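Local atomic coordinates of Lin1840 protein (Listeria innocua serovar 6a, PDB entry 4ZOC), a protein that probably hydrolyses terminal non-reducing beta-D-glucosyl residues to release beta-D-glucose, as a family 3 glycoside hydrolase involved in beta-1,2-glucan metabolism. Residues Thr154-Phe159 against Val563-Leu568; Gln643-Asp648 against Lys658-Phe663; Gln647-Ser652 against Pro698-Val703. The protein carries 2 engineered substitutions. All coordinates share one frame; numbering follows the deposited sequence.

Interaction 1: Thr154-Phe159 against Val563-Leu568; sequences TGEDPF and VYYNHL
The ring of Tyr565 presents its edge to Glu156 OE2 and Asp157 OD1, both near its plane, while Asn566 CB of its own loop lies over one face, offset toward the rim; Phe598 stacks on the ring from outside the two segments. The contact shows a helix N-cap used at a domain junction, here between the TIM-barrel and C-terminal domains of a family 3 glycosidase. Asp157 is the N-cap residue of helix 158-173. Its OD2 accepts from Leu160 N, which leaves OD1 turned to the phenol of Tyr565: Tyr565 OH donates to Asp157 OD1 over a short 2.5 Å, from well above the carboxylate plane (52°). The same hydroxyl is also hydrogen-bonded to Leu660 N, and this second grip should help fix the phenol.

Glu156 works further back along the ring. From CG onward its chain is extended (chi2 -171°), carrying Glu156 OE2 to accept a hydrogen bond from Tyr565 N at 2.9 Å, with the carboxylate almost coplanar with the ring. OE1 of that carboxylate accepts from Ser553 N. The Tyr564 hydroxyl points elsewhere, to Glu200 of the second subunit. Water 2 adds a bridge, donating to Glu156 O at 2.5 Å and to Asn566 OD1 at 2.8 Å.

Interaction 2: Gln643-Asp648 against Lys658-Phe663; sequences QVYLQD and KELKAF. With MG (magnesium ion), chain D.
Val644 O is gripped by two successive amides of the opposing strand, Lys661 N at 2.8 Å, nearly along the C=O axis, and Ala662 N at 3.2 Å, in the carbonyl plane on a lone pair. One carbonyl facing two residues is the signature of a classic beta bulge, here set in the antiparallel hairpin of strands 638-648 and 659-668 in the fibronectin type III-like domain. The extra residue shifts the register by one. Val644 N returns a bond to Ala662 O within the bulge. Regular pairing continues on either side: Gln643 with Phe663, a non-hydrogen-bonded pair, and, past Tyr645 and Leu660, Leu646 with Glu659, a hydrogen-bonded one.

Tyr645 is clamped between aliphatic groups. Leu660 CD1 makes a CH-pi contact over one face, 3.8 Å from the centroid of the Tyr645 ring, and Lys658 CD lies over the opposite face. The tip is anchored where Tyr645 OH donates to Gln643 OE1, on the same strand, at 2.6 Å.

The sheet face bearing Val644 and Ala662 packs against Phe678 and Leu680. Glu659, whose main ionic partner is Arg655, is tied back to the neighbouring strand by water 4, which donates to Glu659 OE1 at 2.6 Å and to Leu646 O at 2.8 Å.

Interaction 3: Gln647-Ser652 against Pro698-Val703; sequences QDVTAS and PGLHRV. With MG (magnesium ion), chain D.
Gln647 and Arg702 satisfy each other through both backbone and side chain. They form an antiparallel hydrogen-bonded pair of the fibronectin type III-like domain, beside a magnesium site, Gln647 N giving to Arg702 O and Arg702 N to Gln647 O, each at 2.9 Å. The side chains run alongside one another in the same direction. With chi1 at 179° and the chain extended beyond it, the Gln647 amide reaches the guanidinium edge, where Arg702 NH1 donates to Gln647 OE1 in the guanidinium plane but 45° out of the carbonyl plane. Arg702 NH1 has a further acceptor in water 9, and Val649 CG2 sits 3.6 Å above the guanidinium centre.

Leu700 O is doubly held: it accepts from Val649 N at 3.2 Å and from water 7 at 2.6 Å. Water 7, a magnesium ligand, also accepts from Thr650 N. The ion has six oxygen ligands: Asp648 OD1 at 2.0 Å, Thr650 O at 2.1 Å and four waters, of which water 8 donates to Pro698 O and water 5 to Asp648 OD2. The ring of His701 lies with one face under Asp648 OD1, its plane 25° from that of the carboxylate.

Only segment 647-652 binds the metal directly; segment 698-703 takes part through water, by Leu700 O and Pro698 O. Second-shell bonds thus join the two, and the cation probably largely balances the carboxylate.

In the fold
The three contacts form a chain from a domain junction into a C-terminal beta domain. Interaction 1 comes first in sequence and joins the N-terminal barrel domain to the C-terminal family 3 domain; its centre lies about 11 Å from that of interaction 2, and the two touch at Tyr565 and Leu660, where the beta domain is joined on. Interactions 2 and 3, centred about 12 Å apart, share Gln647 and Asp648: strand 638-648 is the middle partner, with strand 659-668 on one flank and strand 699-706 on the other, in one mixed sheet of the fibronectin type III-like domain. The series ends at the magnesium site, and interactions 1 and 3 both also meet the second subunit.

Interaction 1: Thr154-Phe159 against Val563-Leu568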
loop_
_atom_site.group_PDB
_atom_site.type_symbol
_atom_site.label_atom_id
_atom_site.label_comp_id
_atom_site.label_asym_id
_atom_site.label_seq_id
_atom_site.Cartn_x
_atom_site.Cartn_y
_atom_site.Cartn_z
ATOM N N THR A 154 -4.115 10.760 -15.723
ATOM C CA THR A 154 -4.357 12.111 -15.360
ATOM C C THR A 154 -4.348 12.313 -13.850
ATOM O O THR A 154 -4.661 13.457 -13.408
ATOM C CB THR A 154 -5.624 12.707 -16.087
ATOM O OG1 THR A 154 -6.800 11.863 -15.911
ATOM C CG2 THR A 154 -5.308 12.835 -17.613
ATOM N N GLY A 155 -4.094 11.264 -13.033
ATOM C CA GLY A 155 -3.813 11.497 -11.606
ATOM C C GLY A 155 -4.691 10.722 -10.611
ATOM O O GLY A 155 -5.227 9.620 -10.916
ATOM N N GLU A 156 -4.817 11.296 -9.417
ATOM C CA GLU A 156 -5.415 10.600 -8.307
ATOM C C GLU A 156 -6.971 10.758 -8.134
ATOM O O GLU A 156 -7.596 10.154 -7.215
ATOM C CB GLU A 156 -4.702 11.019 -7.007
ATOM C CG GLU A 156 -5.152 12.366 -6.479
ATOM C CD GLU A 156 -4.295 12.855 -5.348
ATOM O OE1 GLU A 156 -3.059 12.541 -5.370
ATOM O OE2 GLU A 156 -4.844 13.568 -4.432
ATOM N N ASP A 157 -7.610 11.499 -9.023
ATOM C CA ASP A 157 -9.066 11.702 -8.926
ATOM C C ASP A 157 -9.868 10.990 -9.984
ATOM O O ASP A 157 -9.673 11.205 -11.169
ATOM C CB ASP A 157 -9.402 13.191 -9.038
ATOM C CG ASP A 157 -10.859 13.427 -8.750
ATOM O OD1 ASP A 157 -11.291 12.981 -7.657
ATOM O OD2 ASP A 157 -11.550 13.934 -9.647
ATOM N N PRO A 158 -10.818 10.148 -9.569
ATOM C CA PRO A 158 -11.595 9.392 -10.554
ATOM C C PRO A 158 -12.458 10.306 -11.389
ATOM O O PRO A 158 -12.673 9.982 -12.584
ATOM C CB PRO A 158 -12.434 8.439 -9.729
ATOM C CG PRO A 158 -11.798 8.423 -8.402
ATOM C CD PRO A 158 -11.008 9.652 -8.210
ATOM N N PHE A 159 -12.985 11.404 -10.796
ATOM C CA PHE A 159 -13.871 12.323 -11.615
ATOM C C PHE A 159 -13.102 13.061 -12.710
ATOM O O PHE A 159 -13.479 13.005 -13.919
ATOM C CB PHE A 159 -14.636 13.342 -10.759
ATOM C CG PHE A 159 -15.550 14.224 -11.527
ATOM C CD1 PHE A 159 -16.683 13.729 -12.050
ATOM C CD2 PHE A 159 -15.235 15.540 -11.748
ATOM C CE1 PHE A 159 -17.544 14.553 -12.785
ATOM C CE2 PHE A 159 -16.048 16.354 -12.480
ATOM C CZ PHE A 159 -17.202 15.839 -12.992
ATOM N N VAL A 563 -0.521 9.092 -0.454
ATOM C CA VAL A 563 -1.143 10.266 0.116
ATOM C C VAL A 563 -2.002 10.907 -0.999
ATOM O O VAL A 563 -1.531 11.104 -2.140
ATOM C CB VAL A 563 -0.099 11.268 0.692
ATOM C CG1 VAL A 563 0.916 11.734 -0.333
ATOM C CG2 VAL A 563 -0.840 12.431 1.312
ATOM N N TYR A 564 -3.250 11.254 -0.675
ATOM C CA TYR A 564 -4.166 11.711 -1.689
ATOM C C TYR A 564 -5.287 12.510 -1.037
ATOM O O TYR A 564 -5.545 12.311 0.185
ATOM C CB TYR A 564 -4.650 10.491 -2.536
ATOM C CG TYR A 564 -5.168 9.335 -1.739
ATOM C CD1 TYR A 564 -6.497 9.282 -1.367
ATOM C CD2 TYR A 564 -4.345 8.330 -1.280
ATOM C CE1 TYR A 564 -7.014 8.219 -0.639
ATOM C CE2 TYR A 564 -4.846 7.271 -0.523
ATOM C CZ TYR A 564 -6.168 7.194 -0.223
ATOM O OH TYR A 564 -6.624 6.200 0.547
ATOM N N TYR A 565 -5.966 13.402 -1.792
ATOM C CA TYR A 565 -6.874 14.344 -1.183
ATOM C C TYR A 565 -8.196 13.698 -0.737
ATOM O O TYR A 565 -8.778 14.126 0.253
ATOM C CB TYR A 565 -7.160 15.570 -2.072
ATOM C CG TYR A 565 -8.292 15.261 -3.047
ATOM C CD1 TYR A 565 -8.058 14.563 -4.221
ATOM C CD2 TYR A 565 -9.596 15.604 -2.738
ATOM C CE1 TYR A 565 -9.088 14.190 -5.027
ATOM C CE2 TYR A 565 -10.639 15.268 -3.538
ATOM C CZ TYR A 565 -10.375 14.568 -4.692
ATOM O OH TYR A 565 -11.447 14.203 -5.438
ATOM N N ASN A 566 -8.660 12.688 -1.488
ATOM C CA ASN A 566 -9.894 12.009 -1.216
ATOM C C ASN A 566 -9.802 10.839 -0.286
ATOM O O ASN A 566 -10.193 9.687 -0.565
ATOM C CB ASN A 566 -10.588 11.703 -2.532
ATOM C CG ASN A 566 -9.782 10.844 -3.441
ATOM O OD1 ASN A 566 -8.542 10.836 -3.477
ATOM N ND2 ASN A 566 -10.517 10.106 -4.239
ATOM N N HIS A 567 -9.250 11.148 0.871
ATOM C CA HIS A 567 -8.966 10.180 1.888
ATOM C C HIS A 567 -10.075 10.086 2.954
ATOM O O HIS A 567 -10.869 10.985 3.087
ATOM C CB HIS A 567 -7.606 10.478 2.553
ATOM C CG HIS A 567 -7.587 11.760 3.286
ATOM N ND1 HIS A 567 -8.083 11.896 4.571
ATOM C CD2 HIS A 567 -7.175 12.994 2.913
ATOM C CE1 HIS A 567 -7.961 13.155 4.958
ATOM N NE2 HIS A 567 -7.427 13.836 3.974
ATOM N N LEU A 568 -10.121 8.935 3.632
ATOM C CA LEU A 568 -11.007 8.734 4.753
ATOM C C LEU A 568 -10.554 9.446 6.011
ATOM O O LEU A 568 -9.395 9.772 6.231
ATOM C CB LEU A 568 -11.229 7.247 5.036
ATOM C CG LEU A 568 -11.649 6.354 3.826
ATOM C CD1 LEU A 568 -12.001 4.973 4.351
ATOM C CD2 LEU A 568 -12.808 6.927 3.051
HETATM O O HOH W 1 -1.547 10.449 -4.846
HETATM O O HOH W 2 -7.542 8.775 -5.077
HETATM O O HOH W 3 -12.994 11.074 -5.268
#

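Interaction 2: Gln643-Asp648 against Lys658-Phe663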
loop_
_atom_site.group_PDB
_atom_site.type_symbol
_atom_site.label_atom_id
_atom_site.label_comp_id
_atom_site.label_asym_id
_atom_site.label_seq_id
_atom_site.Cartn_x
_atom_site.Cartn_y
_atom_site.Cartn_z
ATOM N N GLN A 643 -13.154 24.723 -8.579
ATOM C CA GLN A 643 -13.363 23.316 -8.195
ATOM C C GLN A 643 -14.515 23.207 -7.223
ATOM O O GLN A 643 -14.573 23.986 -6.265
ATOM C CB GLN A 643 -12.091 22.730 -7.555
ATOM C CG GLN A 643 -10.897 22.837 -8.496
ATOM C CD GLN A 643 -9.571 22.866 -7.838
ATOM O OE1 GLN A 643 -9.279 22.095 -6.928
ATOM N NE2 GLN A 643 -8.729 23.714 -8.324
ATOM N N VAL A 644 -15.358 22.200 -7.439
ATOM C CA VAL A 644 -16.455 21.895 -6.492
ATOM C C VAL A 644 -16.304 20.472 -6.001
ATOM O O VAL A 644 -16.270 19.519 -6.795
ATOM C CB VAL A 644 -17.830 22.104 -7.132
ATOM C CG1 VAL A 644 -18.925 21.825 -6.133
ATOM C CG2 VAL A 644 -17.931 23.485 -7.752
ATOM N N TYR A 645 -16.285 20.355 -4.661
ATOM C CA TYR A 645 -16.202 19.108 -3.967
ATOM C C TYR A 645 -17.448 18.819 -3.123
ATOM O O TYR A 645 -18.140 19.730 -2.598
ATOM C CB TYR A 645 -14.952 19.117 -3.076
ATOM C CG TYR A 645 -13.629 19.335 -3.763
ATOM C CD1 TYR A 645 -13.180 20.606 -4.018
ATOM C CD2 TYR A 645 -12.793 18.272 -4.032
ATOM C CE1 TYR A 645 -11.946 20.844 -4.616
ATOM C CE2 TYR A 645 -11.577 18.459 -4.698
ATOM C CZ TYR A 645 -11.161 19.727 -4.967
ATOM O OH TYR A 645 -9.977 19.959 -5.572
ATOM N N LEU A 646 -17.770 17.567 -3.041
ATOM C CA LEU A 646 -18.791 17.085 -2.159
ATOM C C LEU A 646 -18.237 16.087 -1.062
ATOM O O LEU A 646 -17.313 15.253 -1.323
ATOM C CB LEU A 646 -19.804 16.376 -2.992
ATOM C CG LEU A 646 -21.269 16.494 -2.623
ATOM C CD1 LEU A 646 -21.667 17.994 -2.492
ATOM C CD2 LEU A 646 -22.014 15.753 -3.720
ATOM N N GLN A 647 -18.764 16.206 0.156
ATOM C CA GLN A 647 -18.572 15.299 1.199
ATOM C C GLN A 647 -19.911 14.723 1.715
ATOM O O GLN A 647 -20.841 15.479 1.984
ATOM C CB GLN A 647 -17.859 15.936 2.367
ATOM C CG GLN A 647 -17.634 14.984 3.546
ATOM C CD GLN A 647 -17.023 15.648 4.776
ATOM O OE1 GLN A 647 -17.049 16.858 4.937
ATOM N NE2 GLN A 647 -16.423 14.831 5.640
ATOM N N ASP A 648 -19.971 13.395 1.883
ATOM C CA ASP A 648 -21.027 12.681 2.553
ATOM C C ASP A 648 -20.606 12.495 4.017
ATOM O O ASP A 648 -19.755 11.667 4.305
ATOM C CB ASP A 648 -21.289 11.365 1.834
ATOM C CG ASP A 648 -22.561 10.677 2.255
ATOM O OD1 ASP A 648 -23.217 11.081 3.265
ATOM O OD2 ASP A 648 -22.893 9.686 1.551
ATOM N N LYS A 658 -13.532 14.591 1.066
ATOM C CA LYS A 658 -13.992 15.375 -0.097
ATOM C C LYS A 658 -13.820 14.516 -1.362
ATOM O O LYS A 658 -12.880 13.722 -1.470
ATOM C CB LYS A 658 -13.014 16.579 -0.415
ATOM C CG LYS A 658 -12.955 17.644 0.534
ATOM C CD LYS A 658 -11.973 18.664 0.024
ATOM C CE LYS A 658 -11.960 19.904 0.879
ATOM N NZ LYS A 658 -11.969 19.881 2.350
ATOM N N GLU A 659 -14.678 14.796 -2.353
ATOM C CA GLU A 659 -14.473 14.270 -3.669
ATOM C C GLU A 659 -14.753 15.357 -4.675
ATOM O O GLU A 659 -15.814 16.029 -4.559
ATOM C CB GLU A 659 -15.408 13.095 -3.926
ATOM C CG GLU A 659 -15.219 11.871 -3.063
ATOM C CD GLU A 659 -16.248 10.780 -3.408
ATOM O OE1 GLU A 659 -17.454 11.012 -3.502
ATOM O OE2 GLU A 659 -15.828 9.671 -3.634
ATOM N N LEU A 660 -13.903 15.513 -5.688
ATOM C CA LEU A 660 -14.183 16.460 -6.734
ATOM C C LEU A 660 -15.374 16.010 -7.572
ATOM O O LEU A 660 -15.418 14.835 -7.987
ATOM C CB LEU A 660 -12.991 16.614 -7.712
ATOM C CG LEU A 660 -13.015 17.726 -8.727
ATOM C CD1 LEU A 660 -12.874 19.102 -8.070
ATOM C CD2 LEU A 660 -11.921 17.445 -9.773
ATOM N N LYS A 661 -16.327 16.927 -7.813
ATOM C CA LYS A 661 -17.517 16.590 -8.575
ATOM C C LYS A 661 -17.836 17.599 -9.682
ATOM O O LYS A 661 -18.762 17.336 -10.465
ATOM C CB LYS A 661 -18.726 16.494 -7.648
ATOM C CG LYS A 661 -18.676 15.413 -6.587
ATOM C CD LYS A 661 -18.629 14.059 -7.093
ATOM C CE LYS A 661 -18.690 13.083 -5.904
ATOM N NZ LYS A 661 -18.554 11.741 -6.505
ATOM N N ALA A 662 -17.051 18.692 -9.798
ATOM C CA ALA A 662 -17.172 19.610 -10.876
ATOM C C ALA A 662 -15.951 20.464 -10.917
ATOM O O ALA A 662 -15.313 20.737 -9.904
ATOM C CB ALA A 662 -18.463 20.492 -10.769
ATOM N N PHE A 663 -15.621 20.897 -12.113
ATOM C CA PHE A 663 -14.527 21.877 -12.294
ATOM C C PHE A 663 -14.703 22.620 -13.615
ATOM O O PHE A 663 -15.249 22.044 -14.577
ATOM C CB PHE A 663 -13.151 21.168 -12.245
ATOM C CG PHE A 663 -12.927 20.187 -13.378
ATOM C CD1 PHE A 663 -13.301 18.886 -13.251
ATOM C CD2 PHE A 663 -12.332 20.600 -14.566
ATOM C CE1 PHE A 663 -13.068 18.007 -14.261
ATOM C CE2 PHE A 663 -12.110 19.692 -15.583
ATOM C CZ PHE A 663 -12.487 18.385 -15.443
HETATM MG MG MG D . -24.842 10.432 4.225
HETATM O O HOH W 4 -18.401 12.767 -1.770
HETATM O O HOH W 5 -24.875 8.676 3.054
HETATM O O HOH W 6 -26.168 11.261 2.947
HETATM O O HOH W 7 -24.660 12.163 5.392
HETATM O O HOH W 8 -26.446 9.695 5.446
#

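Interaction 3: Gln647-Ser652 against Pro698-Val703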
loop_
_atom_site.group_PDB
_atom_site.type_symbol
_atom_site.label_atom_id
_atom_site.label_comp_id
_atom_site.label_asym_id
_atom_site.label_seq_id
_atom_site.Cartn_x
_atom_site.Cartn_y
_atom_site.Cartn_z
ATOM N N GLN A 647 -18.764 16.206 0.156
ATOM C CA GLN A 647 -18.572 15.299 1.199
ATOM C C GLN A 647 -19.911 14.723 1.715
ATOM O O GLN A 647 -20.841 15.479 1.984
ATOM C CB GLN A 647 -17.859 15.936 2.367
ATOM C CG GLN A 647 -17.634 14.984 3.546
ATOM C CD GLN A 647 -17.023 15.648 4.776
ATOM O OE1 GLN A 647 -17.049 16.858 4.937
ATOM N NE2 GLN A 647 -16.423 14.831 5.640
ATOM N N ASP A 648 -19.971 13.395 1.883
ATOM C CA ASP A 648 -21.027 12.681 2.553
ATOM C C ASP A 648 -20.606 12.495 4.017
ATOM O O ASP A 648 -19.755 11.667 4.305
ATOM C CB ASP A 648 -21.289 11.365 1.834
ATOM C CG ASP A 648 -22.561 10.677 2.255
ATOM O OD1 ASP A 648 -23.217 11.081 3.265
ATOM O OD2 ASP A 648 -22.893 9.686 1.551
ATOM N N VAL A 649 -21.222 13.232 4.925
ATOM C CA VAL A 649 -20.692 13.367 6.283
ATOM C C VAL A 649 -20.833 12.072 7.124
ATOM O O VAL A 649 -19.909 11.661 7.863
ATOM C CB VAL A 649 -21.340 14.570 6.978
ATOM C CG1 VAL A 649 -20.887 14.638 8.362
ATOM C CG2 VAL A 649 -20.993 15.878 6.274
ATOM N N THR A 650 -21.970 11.422 6.937
ATOM C CA THR A 650 -22.274 10.143 7.574
ATOM C C THR A 650 -22.861 9.198 6.552
ATOM O O THR A 650 -23.789 9.544 5.839
ATOM C CB THR A 650 -23.293 10.331 8.707
ATOM O OG1 THR A 650 -22.836 11.378 9.576
ATOM C CG2 THR A 650 -23.469 9.047 9.525
ATOM N N ALA A 651 -22.365 7.985 6.523
ATOM C CA ALA A 651 -22.877 6.998 5.598
ATOM C C ALA A 651 -22.726 5.582 6.118
ATOM O O ALA A 651 -22.017 5.316 7.071
ATOM C CB ALA A 651 -22.146 7.191 4.237
ATOM N N SER A 652 -23.333 4.624 5.455
ATOM C CA SER A 652 -23.152 3.212 5.823
ATOM C C SER A 652 -21.729 2.652 5.452
ATOM O O SER A 652 -21.376 1.557 5.842
ATOM C CB SER A 652 -24.253 2.409 5.141
ATOM O OG SER A 652 -24.065 2.504 3.739
ATOM N N PRO A 698 -30.310 9.416 2.473
ATOM C CA PRO A 698 -30.618 10.717 3.040
ATOM C C PRO A 698 -29.564 11.057 4.099
ATOM O O PRO A 698 -29.030 10.119 4.796
ATOM C CB PRO A 698 -32.009 10.575 3.631
ATOM C CG PRO A 698 -32.219 9.111 3.762
ATOM C CD PRO A 698 -31.271 8.366 2.838
ATOM N N GLY A 699 -29.277 12.350 4.171
ATOM C CA GLY A 699 -28.414 12.862 5.215
ATOM C C GLY A 699 -27.706 14.131 4.765
ATOM O O GLY A 699 -28.021 14.686 3.732
ATOM N N LEU A 700 -26.748 14.551 5.604
ATOM C CA LEU A 700 -26.007 15.736 5.490
ATOM C C LEU A 700 -24.837 15.581 4.518
ATOM O O LEU A 700 -24.043 14.607 4.637
ATOM C CB LEU A 700 -25.397 16.095 6.852
ATOM C CG LEU A 700 -24.673 17.487 6.910
ATOM C CD1 LEU A 700 -25.511 18.726 6.536
ATOM C CD2 LEU A 700 -24.053 17.698 8.314
ATOM N N HIS A 701 -24.676 16.567 3.637
ATOM C CA HIS A 701 -23.499 16.655 2.735
ATOM C C HIS A 701 -22.919 18.031 2.887
ATOM O O HIS A 701 -23.659 18.986 3.205
ATOM C CB HIS A 701 -23.887 16.440 1.282
ATOM C CG HIS A 701 -24.284 15.024 0.978
ATOM N ND1 HIS A 701 -23.493 14.160 0.278
ATOM C CD2 HIS A 701 -25.390 14.319 1.334
ATOM C CE1 HIS A 701 -24.065 12.970 0.249
ATOM N NE2 HIS A 701 -25.248 13.060 0.835
ATOM N N ARG A 702 -21.626 18.161 2.694
ATOM C CA ARG A 702 -20.955 19.436 2.571
ATOM C C ARG A 702 -20.521 19.669 1.165
ATOM O O ARG A 702 -20.097 18.777 0.492
ATOM C CB ARG A 702 -19.732 19.515 3.483
ATOM C CG ARG A 702 -20.109 19.419 4.953
ATOM C CD ARG A 702 -18.888 19.643 5.792
ATOM N NE ARG A 702 -19.279 19.416 7.159
ATOM C CZ ARG A 702 -18.855 18.433 7.958
ATOM N NH1 ARG A 702 -17.975 17.515 7.563
ATOM N NH2 ARG A 702 -19.331 18.355 9.184
ATOM N N VAL A 703 -20.569 20.916 0.762
ATOM C CA VAL A 703 -20.294 21.391 -0.573
ATOM C C VAL A 703 -19.170 22.406 -0.413
ATOM O O VAL A 703 -19.280 23.353 0.384
ATOM C CB VAL A 703 -21.547 22.099 -1.233
ATOM C CG1 VAL A 703 -21.201 22.501 -2.671
ATOM C CG2 VAL A 703 -22.745 21.152 -1.308
HETATM MG MG MG D . -24.842 10.432 4.225
HETATM O O HOH W 9 -16.781 15.219 8.976
HETATM O O HOH W 5 -24.875 8.676 3.054
HETATM O O HOH W 7 -24.660 12.163 5.392
HETATM O O HOH W 8 -26.446 9.695 5.446
HETATM O O HOH W 6 -26.168 11.261 2.947
#